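Local structure of subclass B3 metallo-beta-lactamase (Sphingobium indicum, 7LUU) at residues A[100-105]-A[110-115]. The protein probably hydrolyses beta-lactam antibiotics at a two-zinc site, as a metallo-beta-lactamase of subclass B3. Residues are numbered along the deposited sequence; the frame is centred on the assembly and turned at random.
Sequences MILSNV and FDPRDI
Val-105 meets both Phe-110 and Pro-112 on the return leg of the beta-alpha-beta crossover from strand 87-90 through helix 98-107 to strand 115-119 in the metallo-beta-lactamase fold, well away from the zinc ions. From its CB, CG1 stands opposite the backbone N (chi1 172°), which carries this methyl to CB of Phe-110 at 3.7 Å. A hydrogen bond from Phe-110 N, 3.2 Å from Val-105 O and 29° off the carbonyl plane, ties the chain leaving the helix back to its last turn. The phenylalanine ring then leads away from the helix and meets Tyr-69 edge-to-face. One turn earlier in the helix, CD2 of Leu-102 packs against CB of Pro-112 at 3.6 Å, with Leu-134 of helix 131-138 touching the same leucine. CG of the proline touches both Leu-102 CD2 and Val-105 CG1, so the ring spans the two side chains. Pro-112 opens the 3-10 turn 112-114, overlapped by an Asx turn: Asp-111 OD1 accepts Arg-113 N from above the carboxylate plane. Arg-113 also grips that carboxylate side-on: NE meets the syn lone pair of Asp-111 OD1, and Arg-113 NH1 closes a salt bridge to Asp-111 OD2 at 2.9 Å.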
loop_
_atom_site.group_PDB
_atom_site.type_symbol
_atom_site.label_atom_id
_atom_site.label_comp_id
_atom_site.label_asym_id
_atom_site.label_seq_id
_atom_site.Cartn_x
_atom_site.Cartn_y
_atom_site.Cartn_z
ATOM N N MET A 100 15.487 3.020 -7.211
ATOM C CA MET A 100 15.388 4.277 -6.460
ATOM C C MET A 100 15.066 3.996 -4.998
ATOM O O MET A 100 15.631 4.611 -4.099
ATOM C CB MET A 100 14.308 5.157 -7.139
ATOM C CG MET A 100 14.472 5.352 -8.730
ATOM S SD MET A 100 12.903 6.062 -9.329
ATOM C CE MET A 100 13.233 6.037 -11.089
ATOM N N ILE A 101 14.179 3.023 -4.745
ATOM C CA ILE A 101 13.876 2.626 -3.362
ATOM C C ILE A 101 15.115 2.096 -2.661
ATOM O O ILE A 101 15.407 2.487 -1.509
ATOM C CB ILE A 101 12.754 1.568 -3.350
ATOM C CG1 ILE A 101 11.461 2.281 -3.754
ATOM C CG2 ILE A 101 12.545 0.990 -1.902
ATOM C CD1 ILE A 101 10.316 1.263 -4.153
ATOM N N LEU A 102 15.843 1.190 -3.317
ATOM C CA LEU A 102 17.020 0.605 -2.676
ATOM C C LEU A 102 18.072 1.693 -2.420
ATOM O O LEU A 102 18.740 1.683 -1.383
ATOM C CB LEU A 102 17.597 -0.503 -3.570
ATOM C CG LEU A 102 16.706 -1.734 -3.829
ATOM C CD1 LEU A 102 17.242 -2.650 -4.959
ATOM C CD2 LEU A 102 16.500 -2.440 -2.534
ATOM N N SER A 103 18.237 2.621 -3.356
ATOM C CA SER A 103 19.116 3.759 -3.119
ATOM C C SER A 103 18.700 4.537 -1.863
ATOM O O SER A 103 19.551 4.952 -1.068
ATOM C CB SER A 103 19.122 4.676 -4.349
ATOM O OG SER A 103 19.940 5.820 -4.116
ATOM N N ASN A 104 17.391 4.799 -1.711
ATOM C CA ASN A 104 16.917 5.529 -0.542
ATOM C C ASN A 104 17.196 4.739 0.739
ATOM O O ASN A 104 17.514 5.320 1.787
ATOM C CB ASN A 104 15.434 5.815 -0.694
ATOM C CG ASN A 104 15.168 7.003 -1.613
ATOM O OD1 ASN A 104 16.099 7.798 -1.924
ATOM N ND2 ASN A 104 13.927 7.145 -2.066
ATOM N N VAL A 105 17.049 3.414 0.685
ATOM C CA VAL A 105 17.337 2.582 1.858
ATOM C C VAL A 105 18.814 2.748 2.247
ATOM O O VAL A 105 19.160 2.939 3.421
ATOM C CB VAL A 105 17.004 1.108 1.523
ATOM C CG1 VAL A 105 17.465 0.180 2.611
ATOM C CG2 VAL A 105 15.480 0.957 1.372
ATOM N N PHE A 110 21.186 1.837 5.649
ATOM C CA PHE A 110 20.787 0.442 5.782
ATOM C C PHE A 110 21.261 -0.371 4.572
ATOM O O PHE A 110 21.483 0.168 3.471
ATOM C CB PHE A 110 19.252 0.351 5.886
ATOM C CG PHE A 110 18.681 0.928 7.176
ATOM C CD1 PHE A 110 18.845 0.262 8.356
ATOM C CD2 PHE A 110 17.907 2.064 7.139
ATOM C CE1 PHE A 110 18.324 0.742 9.543
ATOM C CE2 PHE A 110 17.376 2.589 8.345
ATOM C CZ PHE A 110 17.589 1.941 9.520
ATOM N N ASP A 111 21.392 -1.692 4.791
ATOM C CA ASP A 111 21.738 -2.642 3.738
ATOM C C ASP A 111 20.450 -3.295 3.274
ATOM O O ASP A 111 19.811 -4.000 4.076
ATOM C CB ASP A 111 22.709 -3.689 4.282
ATOM C CG ASP A 111 23.253 -4.604 3.215
ATOM O OD1 ASP A 111 22.668 -4.703 2.114
ATOM O OD2 ASP A 111 24.300 -5.273 3.510
ATOM N N PRO A 112 20.075 -3.133 1.995
ATOM C CA PRO A 112 18.842 -3.763 1.496
ATOM C C PRO A 112 18.855 -5.269 1.617
ATOM O O PRO A 112 17.770 -5.858 1.664
ATOM C CB PRO A 112 18.823 -3.334 0.017
ATOM C CG PRO A 112 19.543 -1.990 0.020
ATOM C CD PRO A 112 20.638 -2.179 1.027
ATOM N N ARG A 113 20.032 -5.898 1.699
ATOM C CA ARG A 113 20.064 -7.345 1.897
ATOM C C ARG A 113 19.450 -7.751 3.235
ATOM O O ARG A 113 19.156 -8.951 3.427
ATOM C CB ARG A 113 21.509 -7.848 1.816
ATOM C CG ARG A 113 22.030 -7.825 0.365
ATOM C CD ARG A 113 23.549 -8.195 0.294
ATOM N NE ARG A 113 24.294 -7.136 0.928
ATOM C CZ ARG A 113 25.612 -7.102 0.908
ATOM N NH1 ARG A 113 26.215 -6.099 1.501
ATOM N NH2 ARG A 113 26.314 -8.117 0.312
ATOM N N ASP A 114 19.220 -6.786 4.142
ATOM C CA ASP A 114 18.571 -7.084 5.404
ATOM C C ASP A 114 17.054 -6.965 5.361
ATOM O O ASP A 114 16.421 -7.125 6.397
ATOM C CB ASP A 114 19.102 -6.134 6.476
ATOM C CG ASP A 114 20.574 -6.393 6.805
ATOM O OD1 ASP A 114 21.045 -7.544 6.638
ATOM O OD2 ASP A 114 21.254 -5.420 7.246
ATOM N N ILE A 115 16.453 -6.703 4.198
ATOM C CA ILE A 115 14.994 -6.607 4.113
ATOM C C ILE A 115 14.453 -8.030 4.062
ATOM O O ILE A 115 14.788 -8.815 3.154
ATOM C CB ILE A 115 14.558 -5.802 2.867
ATOM C CG1 ILE A 115 15.030 -4.337 3.021
ATOM C CG2 ILE A 115 12.999 -5.872 2.717
ATOM C CD1 ILE A 115 14.980 -3.514 1.722
#